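Local atomic coordinates of kinesin-like protein KAR3 (Saccharomyces cerevisiae, PDB entry 1F9V), a protein that probably works as a microtubule-based motor of the kinesin family, coupling ATP hydrolysis to movement, and binds ADP and magnesium in its motor domain. Residues A[6-11]-A[313-318]; A[52-57]-A[334-339]; A[86-91]-A[240-245]. The protein carries 2 engineered substitutions. All coordinates share one frame; numbering follows the deposited sequence.

Contact 1: A[6-11]-A[313-318]. With ADP (adenosine-5'-diphosphate), chain D; ADP (adenosine-5'-diphosphate), chain C.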
loop_
_atom_site.group_PDB
_atom_site.type_symbol
_atom_site.label_atom_id
_atom_site.label_comp_id
_atom_site.label_asym_id
_atom_site.label_seq_id
_atom_site.Cartn_x
_atom_site.Cartn_y
_atom_site.Cartn_z
ATOM N N ARG A 6 4.732 5.285 8.057
ATOM C CA ARG A 6 3.564 5.305 8.928
ATOM C C ARG A 6 2.740 4.071 8.636
ATOM O O ARG A 6 2.781 3.530 7.532
ATOM C CB ARG A 6 2.738 6.556 8.696
ATOM C CG ARG A 6 3.525 7.798 8.988
ATOM C CD ARG A 6 2.809 8.707 9.938
ATOM N NE ARG A 6 3.196 10.107 9.756
ATOM C CZ ARG A 6 4.447 10.551 9.666
ATOM N NH1 ARG A 6 5.475 9.713 9.738
ATOM N NH2 ARG A 6 4.667 11.851 9.511
ATOM N N VAL A 7 1.995 3.625 9.638
ATOM C CA VAL A 7 1.171 2.442 9.508
ATOM C C VAL A 7 -0.270 2.708 9.935
ATOM O O VAL A 7 -0.509 3.242 11.018
ATOM C CB VAL A 7 1.739 1.298 10.378
ATOM C CG1 VAL A 7 0.887 0.050 10.224
ATOM C CG2 VAL A 7 3.197 1.029 9.989
ATOM N N TYR A 8 -1.214 2.360 9.065
ATOM C CA TYR A 8 -2.643 2.505 9.355
ATOM C C TYR A 8 -3.265 1.117 9.303
ATOM O O TYR A 8 -2.861 0.272 8.497
ATOM C CB TYR A 8 -3.369 3.345 8.299
ATOM C CG TYR A 8 -3.020 4.812 8.234
ATOM C CD1 TYR A 8 -2.233 5.425 9.209
ATOM C CD2 TYR A 8 -3.491 5.594 7.182
ATOM C CE1 TYR A 8 -1.930 6.788 9.132
ATOM C CE2 TYR A 8 -3.195 6.946 7.098
ATOM C CZ TYR A 8 -2.417 7.536 8.066
ATOM O OH TYR A 8 -2.125 8.880 7.957
ATOM N N CYS A 9 -4.240 0.872 10.169
ATOM C CA CYS A 9 -4.945 -0.399 10.154
ATOM C C CYS A 9 -6.389 -0.066 9.789
ATOM O O CYS A 9 -6.905 0.978 10.198
ATOM C CB CYS A 9 -4.900 -1.063 11.534
ATOM S SG CYS A 9 -5.965 -2.534 11.686
ATOM N N ARG A 10 -7.032 -0.918 9.000
ATOM C CA ARG A 10 -8.426 -0.682 8.651
ATOM C C ARG A 10 -9.252 -1.944 8.789
ATOM O O ARG A 10 -8.958 -2.967 8.167
ATOM C CB ARG A 10 -8.580 -0.161 7.224
ATOM C CG ARG A 10 -10.050 0.047 6.858
ATOM C CD ARG A 10 -10.269 0.337 5.378
ATOM N NE ARG A 10 -11.567 0.968 5.164
ATOM C CZ ARG A 10 -11.948 1.526 4.020
ATOM N NH1 ARG A 10 -11.129 1.532 2.972
ATOM N NH2 ARG A 10 -13.142 2.095 3.926
ATOM N N ILE A 11 -10.290 -1.866 9.616
ATOM C CA ILE A 11 -11.191 -2.992 9.816
ATOM C C ILE A 11 -12.367 -2.763 8.875
ATOM O O ILE A 11 -13.050 -1.741 8.968
ATOM C CB ILE A 11 -11.727 -3.049 11.274
ATOM C CG1 ILE A 11 -10.557 -3.123 12.260
ATOM C CG2 ILE A 11 -12.649 -4.257 11.446
ATOM C CD1 ILE A 11 -10.908 -2.693 13.667
ATOM N N LEU A 313 3.551 4.556 3.436
ATOM C CA LEU A 313 2.400 4.262 4.276
ATOM C C LEU A 313 2.025 2.798 4.094
ATOM O O LEU A 313 1.757 2.352 2.978
ATOM C CB LEU A 313 1.203 5.142 3.893
ATOM C CG LEU A 313 -0.154 4.695 4.458
ATOM C CD1 LEU A 313 -0.121 4.746 5.984
ATOM C CD2 LEU A 313 -1.261 5.595 3.912
ATOM N N MET A 314 2.039 2.046 5.189
ATOM C CA MET A 314 1.646 0.642 5.151
ATOM C C MET A 314 0.188 0.657 5.605
ATOM O O MET A 314 -0.131 1.190 6.665
ATOM C CB MET A 314 2.496 -0.201 6.108
ATOM C CG MET A 314 4.008 -0.010 5.946
ATOM S SD MET A 314 4.631 -0.508 4.311
ATOM C CE MET A 314 4.080 -2.275 4.249
ATOM N N PHE A 315 -0.685 0.092 4.786
ATOM C CA PHE A 315 -2.114 0.054 5.064
ATOM C C PHE A 315 -2.533 -1.395 5.320
ATOM O O PHE A 315 -2.692 -2.174 4.382
ATOM C CB PHE A 315 -2.862 0.629 3.852
ATOM C CG PHE A 315 -4.159 1.287 4.195
ATOM C CD1 PHE A 315 -5.292 0.518 4.434
ATOM C CD2 PHE A 315 -4.255 2.669 4.281
ATOM C CE1 PHE A 315 -6.512 1.121 4.758
ATOM C CE2 PHE A 315 -5.468 3.281 4.602
ATOM C CZ PHE A 315 -6.599 2.502 4.841
ATOM N N VAL A 316 -2.719 -1.755 6.588
ATOM C CA VAL A 316 -3.087 -3.125 6.924
ATOM C C VAL A 316 -4.590 -3.330 7.085
ATOM O O VAL A 316 -5.223 -2.811 8.008
ATOM C CB VAL A 316 -2.340 -3.602 8.188
ATOM C CG1 VAL A 316 -2.724 -5.034 8.522
ATOM C CG2 VAL A 316 -0.835 -3.513 7.951
ATOM N N ASN A 317 -5.140 -4.098 6.151
ATOM C CA ASN A 317 -6.556 -4.411 6.100
ATOM C C ASN A 317 -6.855 -5.675 6.875
ATOM O O ASN A 317 -6.154 -6.677 6.735
ATOM C CB ASN A 317 -6.986 -4.614 4.646
ATOM C CG ASN A 317 -6.846 -3.357 3.821
ATOM O OD1 ASN A 317 -5.913 -3.218 3.030
ATOM N ND2 ASN A 317 -7.776 -2.429 4.001
ATOM N N ILE A 318 -7.906 -5.631 7.689
ATOM C CA ILE A 318 -8.298 -6.808 8.449
ATOM C C ILE A 318 -9.808 -6.967 8.494
ATOM O O ILE A 318 -10.559 -5.995 8.378
ATOM C CB ILE A 318 -7.770 -6.781 9.907
ATOM C CG1 ILE A 318 -8.273 -5.541 10.634
ATOM C CG2 ILE A 318 -6.238 -6.855 9.916
ATOM C CD1 ILE A 318 -8.079 -5.625 12.142
HETATM P PB ADP D . 2.858 15.493 10.916
HETATM O O1B ADP D . 3.926 15.602 11.956
HETATM O O2B ADP D . 2.689 13.953 10.407
HETATM O O3B ADP D . 1.560 16.034 11.419
HETATM P PA ADP D . 3.989 15.835 8.267
HETATM O O1A ADP D . 4.788 16.965 7.758
HETATM O O2A ADP D . 4.822 14.649 8.543
HETATM O O3A ADP D . 3.294 16.264 9.625
HETATM O "O5'" ADP D . 2.739 15.507 7.306
HETATM C "C5'" ADP D . 1.412 15.773 7.772
HETATM C "C4'" ADP D . 0.376 14.815 7.183
HETATM O "O4'" ADP D . 0.772 14.212 5.925
HETATM C "C3'" ADP D . 0.023 13.686 8.127
HETATM O "O3'" ADP D . -1.021 14.023 9.054
HETATM C "C2'" ADP D . -0.342 12.540 7.217
HETATM O "O2'" ADP D . -1.748 12.500 6.918
HETATM C "C1'" ADP D . 0.552 12.774 6.002
HETATM N N9 ADP D . 1.825 11.938 6.052
HETATM C C8 ADP D . 3.086 12.382 6.214
HETATM N N7 ADP D . 3.933 11.335 6.182
HETATM C C5 ADP D . 3.234 10.235 5.996
HETATM C C6 ADP D . 3.515 8.858 5.865
HETATM N N6 ADP D . 4.782 8.405 5.923
HETATM N N1 ADP D . 2.489 7.961 5.678
HETATM C C2 ADP D . 1.198 8.358 5.608
HETATM N N3 ADP D . 0.918 9.670 5.726
HETATM C C4 ADP D . 1.875 10.621 5.917
HETATM P PB ADP C . -9.089 -8.249 -0.808
HETATM O O1B ADP C . -8.287 -7.956 0.407
HETATM O O2B ADP C . -8.632 -7.308 -2.026
HETATM O O3B ADP C . -9.023 -9.688 -1.172
HETATM P PA ADP C . -11.639 -7.041 -1.431
HETATM O O1A ADP C . -11.338 -5.610 -1.376
HETATM O O2A ADP C . -11.612 -7.490 -2.821
HETATM O O3A ADP C . -10.590 -7.839 -0.564
HETATM O "O5'" ADP C . -13.086 -7.334 -0.860
HETATM C "C5'" ADP C . -13.469 -8.198 0.212
HETATM C "C4'" ADP C . -15.017 -8.045 0.288
HETATM O "O4'" ADP C . -15.274 -7.088 1.322
HETATM C "C3'" ADP C . -15.640 -7.435 -0.984
HETATM O "O3'" ADP C . -16.934 -7.987 -1.280
HETATM C "C2'" ADP C . -15.729 -5.945 -0.705
HETATM O "O2'" ADP C . -16.720 -5.269 -1.499
HETATM C "C1'" ADP C . -15.941 -5.913 0.802
HETATM N N9 ADP C . -15.299 -4.731 1.457
HETATM C C8 ADP C . -13.985 -4.642 1.741
HETATM N N7 ADP C . -13.742 -3.495 2.342
HETATM C C5 ADP C . -14.866 -2.837 2.457
HETATM C C6 ADP C . -15.239 -1.614 2.995
HETATM N N6 ADP C . -14.319 -0.825 3.557
HETATM N N1 ADP C . -16.547 -1.212 2.946
HETATM C C2 ADP C . -17.505 -1.980 2.389
HETATM N N3 ADP C . -17.160 -3.174 1.869
HETATM C C4 ADP C . -15.880 -3.631 1.881
HETATM O O HOH W 1 -10.210 -3.566 5.552
#
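With CG anti to the backbone N (chi1 165°), the Leu313 branch is directed to Tyr8, and its CD1 methyl lies over the middle of the ring, 3.7 Å from Tyr8 CG, where it makes a CH-pi contact. The two side chains cross at about a right angle. Phe315 brings CE2 to the edge of the tyrosine ring, 4.0 Å from Tyr8 CD2, while its CE1 presses on Arg10 CB at 3.5 Å. Arg10 itself runs out fully extended. Its guanidinium is held by Asn66, Thr101 and the carbonyl of Asp64, and the amino nitrogen N6 of the ADP of chain C lies above one of its faces, 3.2 Å from Arg10 NH2. Arg6, by contrast, bends at chi2 (-128°), so that its chain folds against the adenine of the ADP of chain D. N7 of that adenine sits over one guanidinium face, and Arg6 NH2 donates to the beta-phosphate oxygen O2B at 3.0 Å. On the other face of the sheet, Ile318 puts CD1 3.5 Å from Ile11 CG1 and 3.8 Å from Cys9 SG, while Val7 and Val316 lie against helix 325-338.

Five backbone N-H to O bonds alternate between the strands and fix this register, with all six residue pairs matched in order. The strands run parallel at 20°. They form part of the central sheet of the P-loop NTPase fold of the kinesin motor domain. Its Arg10-Ile11-Arg12-Pro13 run fits the RxRP motif by which kinesins line the adenine side of the catalytic nucleotide pocket, whereas Arg6, Tyr8 and Leu313 belong to the pocket of the ADP of chain D.

Contact 2: A[52-57]-A[334-339]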
loop_
_atom_site.group_PDB
_atom_site.type_symbol
_atom_site.label_atom_id
_atom_site.label_comp_id
_atom_site.label_asym_id
_atom_site.label_seq_id
_atom_site.Cartn_x
_atom_site.Cartn_y
_atom_site.Cartn_z
ATOM N N HIS A 52 -4.151 -9.125 23.073
ATOM C CA HIS A 52 -3.096 -8.623 22.198
ATOM C C HIS A 52 -3.351 -7.152 21.907
ATOM O O HIS A 52 -4.358 -6.803 21.289
ATOM C CB HIS A 52 -3.079 -9.401 20.880
ATOM C CG HIS A 52 -2.882 -10.873 21.049
ATOM N ND1 HIS A 52 -3.926 -11.746 21.259
ATOM C CD2 HIS A 52 -1.759 -11.629 21.030
ATOM C CE1 HIS A 52 -3.457 -12.975 21.362
ATOM N NE2 HIS A 52 -2.146 -12.933 21.228
ATOM N N GLU A 53 -2.446 -6.288 22.354
ATOM C CA GLU A 53 -2.597 -4.862 22.117
ATOM C C GLU A 53 -1.683 -4.411 20.986
ATOM O O GLU A 53 -0.560 -4.907 20.842
ATOM C CB GLU A 53 -2.268 -4.050 23.372
ATOM C CG GLU A 53 -2.289 -2.535 23.120
ATOM C CD GLU A 53 -2.416 -1.712 24.391
ATOM O OE1 GLU A 53 -3.536 -1.230 24.676
ATOM O OE2 GLU A 53 -1.399 -1.543 25.100
ATOM N N PHE A 54 -2.178 -3.467 20.192
ATOM C CA PHE A 54 -1.423 -2.919 19.073
ATOM C C PHE A 54 -1.663 -1.418 18.994
ATOM O O PHE A 54 -2.739 -0.929 19.348
ATOM C CB PHE A 54 -1.863 -3.568 17.759
ATOM C CG PHE A 54 -1.774 -5.067 17.759
ATOM C CD1 PHE A 54 -0.567 -5.704 17.497
ATOM C CD2 PHE A 54 -2.894 -5.844 18.022
ATOM C CE1 PHE A 54 -0.474 -7.100 17.496
ATOM C CE2 PHE A 54 -2.818 -7.241 18.025
ATOM C CZ PHE A 54 -1.600 -7.872 17.761
ATOM N N LYS A 55 -0.650 -0.688 18.537
ATOM C CA LYS A 55 -0.746 0.759 18.378
ATOM C C LYS A 55 -0.240 1.111 16.983
ATOM O O LYS A 55 0.785 0.577 16.537
ATOM C CB LYS A 55 0.094 1.478 19.437
ATOM C CG LYS A 55 -0.578 1.529 20.801
ATOM C CD LYS A 55 0.273 2.233 21.838
ATOM C CE LYS A 55 0.312 1.419 23.123
ATOM N NZ LYS A 55 -0.269 2.159 24.272
ATOM N N PHE A 56 -0.971 1.994 16.306
ATOM C CA PHE A 56 -0.628 2.430 14.957
ATOM C C PHE A 56 -0.849 3.926 14.839
ATOM O O PHE A 56 -1.352 4.561 15.763
ATOM C CB PHE A 56 -1.489 1.683 13.930
ATOM C CG PHE A 56 -1.324 0.185 13.988
ATOM C CD1 PHE A 56 -0.096 -0.404 13.686
ATOM C CD2 PHE A 56 -2.376 -0.634 14.394
ATOM C CE1 PHE A 56 0.086 -1.780 13.790
ATOM C CE2 PHE A 56 -2.206 -2.021 14.502
ATOM C CZ PHE A 56 -0.972 -2.594 14.201
ATOM N N ASP A 57 -0.465 4.502 13.708
ATOM C CA ASP A 57 -0.636 5.933 13.519
ATOM C C ASP A 57 -2.117 6.274 13.416
ATOM O O ASP A 57 -2.542 7.372 13.776
ATOM C CB ASP A 57 0.124 6.380 12.266
ATOM C CG ASP A 57 1.627 6.242 12.434
ATOM O OD1 ASP A 57 2.228 7.073 13.143
ATOM O OD2 ASP A 57 2.207 5.293 11.876
ATOM N N PHE A 334 2.393 -8.308 11.519
ATOM C CA PHE A 334 3.191 -7.784 10.408
ATOM C C PHE A 334 3.182 -6.254 10.510
ATOM O O PHE A 334 4.225 -5.604 10.402
ATOM C CB PHE A 334 2.603 -8.212 9.060
ATOM C CG PHE A 334 3.329 -7.629 7.867
ATOM C CD1 PHE A 334 2.946 -6.404 7.332
ATOM C CD2 PHE A 334 4.403 -8.303 7.289
ATOM C CE1 PHE A 334 3.622 -5.857 6.236
ATOM C CE2 PHE A 334 5.081 -7.760 6.194
ATOM C CZ PHE A 334 4.689 -6.542 5.672
ATOM N N ALA A 335 1.997 -5.682 10.721
ATOM C CA ALA A 335 1.853 -4.234 10.851
ATOM C C ALA A 335 2.760 -3.684 11.942
ATOM O O ALA A 335 3.377 -2.634 11.770
ATOM C CB ALA A 335 0.404 -3.882 11.158
ATOM N N SER A 336 2.823 -4.386 13.073
ATOM C CA SER A 336 3.668 -3.972 14.192
ATOM C C SER A 336 5.152 -4.005 13.809
ATOM O O SER A 336 5.938 -3.157 14.238
ATOM C CB SER A 336 3.433 -4.889 15.401
ATOM O OG SER A 336 2.075 -4.846 15.815
ATOM N N LYS A 337 5.530 -4.992 13.001
ATOM C CA LYS A 337 6.914 -5.111 12.565
ATOM C C LYS A 337 7.309 -3.943 11.661
ATOM O O LYS A 337 8.433 -3.438 11.739
ATOM C CB LYS A 337 7.121 -6.429 11.822
ATOM C CG LYS A 337 8.507 -6.566 11.208
ATOM C CD LYS A 337 8.638 -7.849 10.409
ATOM C CE LYS A 337 10.019 -7.970 9.794
ATOM N NZ LYS A 337 10.269 -9.354 9.308
ATOM N N VAL A 338 6.385 -3.492 10.816
ATOM C CA VAL A 338 6.721 -2.393 9.923
ATOM C C VAL A 338 6.593 -1.009 10.571
ATOM O O VAL A 338 6.964 -0.006 9.972
ATOM C CB VAL A 338 5.905 -2.470 8.611
ATOM C CG1 VAL A 338 6.322 -3.701 7.835
ATOM C CG2 VAL A 338 4.422 -2.519 8.898
ATOM N N ASN A 339 6.076 -0.958 11.799
ATOM C CA ASN A 339 5.966 0.306 12.532
ATOM C C ASN A 339 7.417 0.771 12.693
ATOM O O ASN A 339 8.281 -0.035 13.038
ATOM C CB ASN A 339 5.391 0.067 13.934
ATOM C CG ASN A 339 3.902 0.346 14.029
ATOM O OD1 ASN A 339 3.346 1.123 13.257
ATOM N ND2 ASN A 339 3.246 -0.295 14.999
HETATM O O HOH W 2 1.584 -2.518 17.803
HETATM O O HOH W 3 4.204 3.499 12.633
#
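Phe56 carries its ring onto Ala335, Ser336 and Asn339 from a first torsion that places CG anti to the carbonyl carbon (chi1 -59°). Its CB rests on the backbone of strand 4-11, 3.4 Å from Val7 O. Further out, CD1 lies 3.6 Å from Asn339 ND2, the ring and amide planes being turned 43° apart. CE1 then reaches the methyl of Ala335, with Phe56 CE1 to Ala335 CB at 3.4 Å, and CZ stays against the same methyl while the backbone N of Ser336 stands at the ring edge, near its plane.

These residues join the small three-stranded antiparallel sheet, of which strand 51-56 is an outer strand, to helix 325-338, the last helix of the kinesin motor domain, and to the residue that follows it. Beside the ring, Asn339 ND2 donates to Lys55 O at 3.0 Å, meeting the oxygen nearly head-on although the N-H is bent (142°). The other end of the amide, OD1, accepts a hydrogen bond from a water that also donates to Asp57 OD2, a carboxylate oxygen that further accepts a hydrogen bond from Val7 N. A second water accepts the N-H of Lys55 and donates to Ser336 OG, which is also hydrogen-bonded to Leu332 O. That hydroxyl oxygen also sits at the edge of the Phe54 ring, 3.2 Å from Phe54 CD1.

Contact 3: A[86-91]-A[240-245]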
loop_
_atom_site.group_PDB
_atom_site.type_symbol
_atom_site.label_atom_id
_atom_site.label_comp_id
_atom_site.label_asym_id
_atom_site.label_seq_id
_atom_site.Cartn_x
_atom_site.Cartn_y
_atom_site.Cartn_z
ATOM N N VAL A 86 6.305 8.636 -3.095
ATOM C CA VAL A 86 5.347 8.096 -2.144
ATOM C C VAL A 86 5.022 6.646 -2.442
ATOM O O VAL A 86 4.869 6.263 -3.599
ATOM C CB VAL A 86 4.029 8.925 -2.192
ATOM C CG1 VAL A 86 2.908 8.198 -1.446
ATOM C CG2 VAL A 86 4.266 10.301 -1.619
ATOM N N CYS A 87 4.924 5.842 -1.385
ATOM C CA CYS A 87 4.555 4.436 -1.518
ATOM C C CYS A 87 3.407 4.157 -0.554
ATOM O O CYS A 87 3.449 4.575 0.603
ATOM C CB CYS A 87 5.718 3.501 -1.156
ATOM S SG CYS A 87 6.958 3.257 -2.446
ATOM N N ILE A 88 2.380 3.473 -1.045
ATOM C CA ILE A 88 1.255 3.078 -0.205
ATOM C C ILE A 88 1.052 1.597 -0.479
ATOM O O ILE A 88 0.806 1.200 -1.620
ATOM C CB ILE A 88 -0.037 3.847 -0.549
ATOM C CG1 ILE A 88 0.156 5.339 -0.249
ATOM C CG2 ILE A 88 -1.203 3.271 0.263
ATOM C CD1 ILE A 88 -1.065 6.208 -0.537
ATOM N N PHE A 89 1.180 0.778 0.563
ATOM C CA PHE A 89 1.014 -0.663 0.407
ATOM C C PHE A 89 -0.223 -1.174 1.148
ATOM O O PHE A 89 -0.323 -1.010 2.366
ATOM C CB PHE A 89 2.227 -1.427 0.964
ATOM C CG PHE A 89 3.537 -1.094 0.299
ATOM C CD1 PHE A 89 3.958 -1.794 -0.825
ATOM C CD2 PHE A 89 4.373 -0.120 0.837
ATOM C CE1 PHE A 89 5.205 -1.531 -1.405
ATOM C CE2 PHE A 89 5.620 0.154 0.266
ATOM C CZ PHE A 89 6.037 -0.555 -0.857
ATOM N N ALA A 90 -1.156 -1.784 0.428
ATOM C CA ALA A 90 -2.334 -2.364 1.070
ATOM C C ALA A 90 -1.942 -3.818 1.337
ATOM O O ALA A 90 -1.658 -4.572 0.402
ATOM C CB ALA A 90 -3.539 -2.294 0.153
ATOM N N TYR A 91 -1.934 -4.196 2.616
ATOM C CA TYR A 91 -1.529 -5.526 3.073
ATOM C C TYR A 91 -2.651 -6.205 3.847
ATOM O O TYR A 91 -3.365 -5.547 4.605
ATOM C CB TYR A 91 -0.301 -5.380 3.987
ATOM C CG TYR A 91 0.236 -6.662 4.580
ATOM C CD1 TYR A 91 1.379 -7.268 4.056
ATOM C CD2 TYR A 91 -0.394 -7.277 5.674
ATOM C CE1 TYR A 91 1.883 -8.449 4.594
ATOM C CE2 TYR A 91 0.108 -8.470 6.224
ATOM C CZ TYR A 91 1.245 -9.046 5.675
ATOM O OH TYR A 91 1.748 -10.217 6.188
ATOM N N LEU A 240 4.522 8.251 -7.302
ATOM C CA LEU A 240 3.642 7.599 -6.343
ATOM C C LEU A 240 3.471 6.161 -6.780
ATOM O O LEU A 240 3.193 5.885 -7.949
ATOM C CB LEU A 240 2.272 8.275 -6.304
ATOM C CG LEU A 240 2.295 9.737 -5.876
ATOM C CD1 LEU A 240 2.081 10.607 -7.111
ATOM C CD2 LEU A 240 1.229 9.993 -4.808
ATOM N N ASN A 241 3.648 5.242 -5.836
ATOM C CA ASN A 241 3.496 3.825 -6.116
ATOM C C ASN A 241 2.403 3.320 -5.189
ATOM O O ASN A 241 2.608 3.208 -3.981
ATOM C CB ASN A 241 4.818 3.101 -5.858
ATOM C CG ASN A 241 5.980 3.765 -6.569
ATOM O OD1 ASN A 241 6.242 3.478 -7.738
ATOM N ND2 ASN A 241 6.667 4.667 -5.877
ATOM N N LEU A 242 1.240 3.052 -5.772
ATOM C CA LEU A 242 0.064 2.584 -5.032
ATOM C C LEU A 242 -0.069 1.080 -5.253
ATOM O O LEU A 242 -0.464 0.622 -6.324
ATOM C CB LEU A 242 -1.168 3.362 -5.518
ATOM C CG LEU A 242 -0.902 4.875 -5.623
ATOM C CD1 LEU A 242 -2.153 5.602 -6.082
ATOM C CD2 LEU A 242 -0.438 5.415 -4.275
ATOM N N VAL A 243 0.246 0.321 -4.206
ATOM C CA VAL A 243 0.279 -1.134 -4.268
ATOM C C VAL A 243 -0.811 -1.909 -3.544
ATOM O O VAL A 243 -1.089 -1.667 -2.371
ATOM C CB VAL A 243 1.649 -1.652 -3.732
ATOM C CG1 VAL A 243 1.817 -3.145 -4.019
ATOM C CG2 VAL A 243 2.788 -0.845 -4.349
ATOM N N ASP A 244 -1.387 -2.868 -4.262
ATOM C CA ASP A 244 -2.415 -3.771 -3.754
ATOM C C ASP A 244 -1.667 -5.111 -3.709
ATOM O O ASP A 244 -1.577 -5.830 -4.707
ATOM C CB ASP A 244 -3.581 -3.805 -4.745
ATOM C CG ASP A 244 -4.704 -4.721 -4.314
ATOM O OD1 ASP A 244 -4.579 -5.402 -3.274
ATOM O OD2 ASP A 244 -5.723 -4.753 -5.037
ATOM N N LEU A 245 -1.101 -5.424 -2.550
ATOM C CA LEU A 245 -0.304 -6.635 -2.390
ATOM C C LEU A 245 -1.039 -7.959 -2.522
ATOM O O LEU A 245 -2.262 -8.027 -2.432
ATOM C CB LEU A 245 0.411 -6.606 -1.032
ATOM C CG LEU A 245 1.416 -5.476 -0.783
ATOM C CD1 LEU A 245 1.765 -5.409 0.702
ATOM C CD2 LEU A 245 2.675 -5.710 -1.609
#
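Val86 and Leu240 lie side by side on one face of two parallel strands, Val86 CB 4.0 Å from Leu240 CD2. Two residues on, the pairing recurs: Leu242 turns CD2 inward to the flank of Ile88, 3.9 Å from Ile88 CD1. Lys98 and Met102 of helix 98-103 pack on the small methyl of Ala90.

The face with Cys87, Asn241, Phe89 and Val243 carries one large bump, the Phe89 ring. Phe89 and Val243 lie side by side, pointing the same way, with Phe89 CD1 3.7 Å from Val243 CB, and Leu302 of helix 297-306 also touches the Phe89 side chain. Past the last bridge, Leu245 points toward strand 86-91. With CG anti to the carbonyl carbon (chi1 -62°), its CD1 lies 4.0 Å from Phe89 CB and 3.9 Å from Tyr91 CD1, at the edge of the tyrosine ring. Exchanging this leucine for an alanine would probably open a gap between Phe89 and Tyr91 and leave the tyrosine edge without its methyl neighbour.

At the start of the pair, Val86 O is gripped twice by one residue, by Asn241 N at 2.7 Å and weakly by Asn241 ND2 at 3.3 Å. Alternating backbone bonds continue to Leu245 N on Ala90 O. Strand 86-91 leads into the P-loop, and the strand containing Leu240 to Val243 runs into the DLAGSE sequence that begins at Asp244, which in kinesins is switch II. Apolar contacts and backbone bonds make up nearly all of the contact; the acidic Asp244, hydrogen-bonded through OD2 to Thr99, has its side chain about 4 Å from the bound magnesium ion, near enough that its charge probably influences the site.

Along the chain the segments come as 6-11, 52-57, 86-91, 240-245, 313-318 and 334-339, so the segments of contacts 1 and 2 alternate while contact 3 falls within the span of both. Contacts 1 and 3 lie in one sheet, their centres about 11 Å apart, and strands 311-318 and 86-91 are neighbours that bind through Phe315 N and Phe89 O. Contact 2, where helix 325-338 packs on the small sheet, lies about 9 Å from contact 1, centre to centre, and about 18 Å from contact 3, which it touches through Phe334 and Tyr91. The central sheet thereby connects the P-loop and switch II strands with the small sheet and final helix of the motor domain.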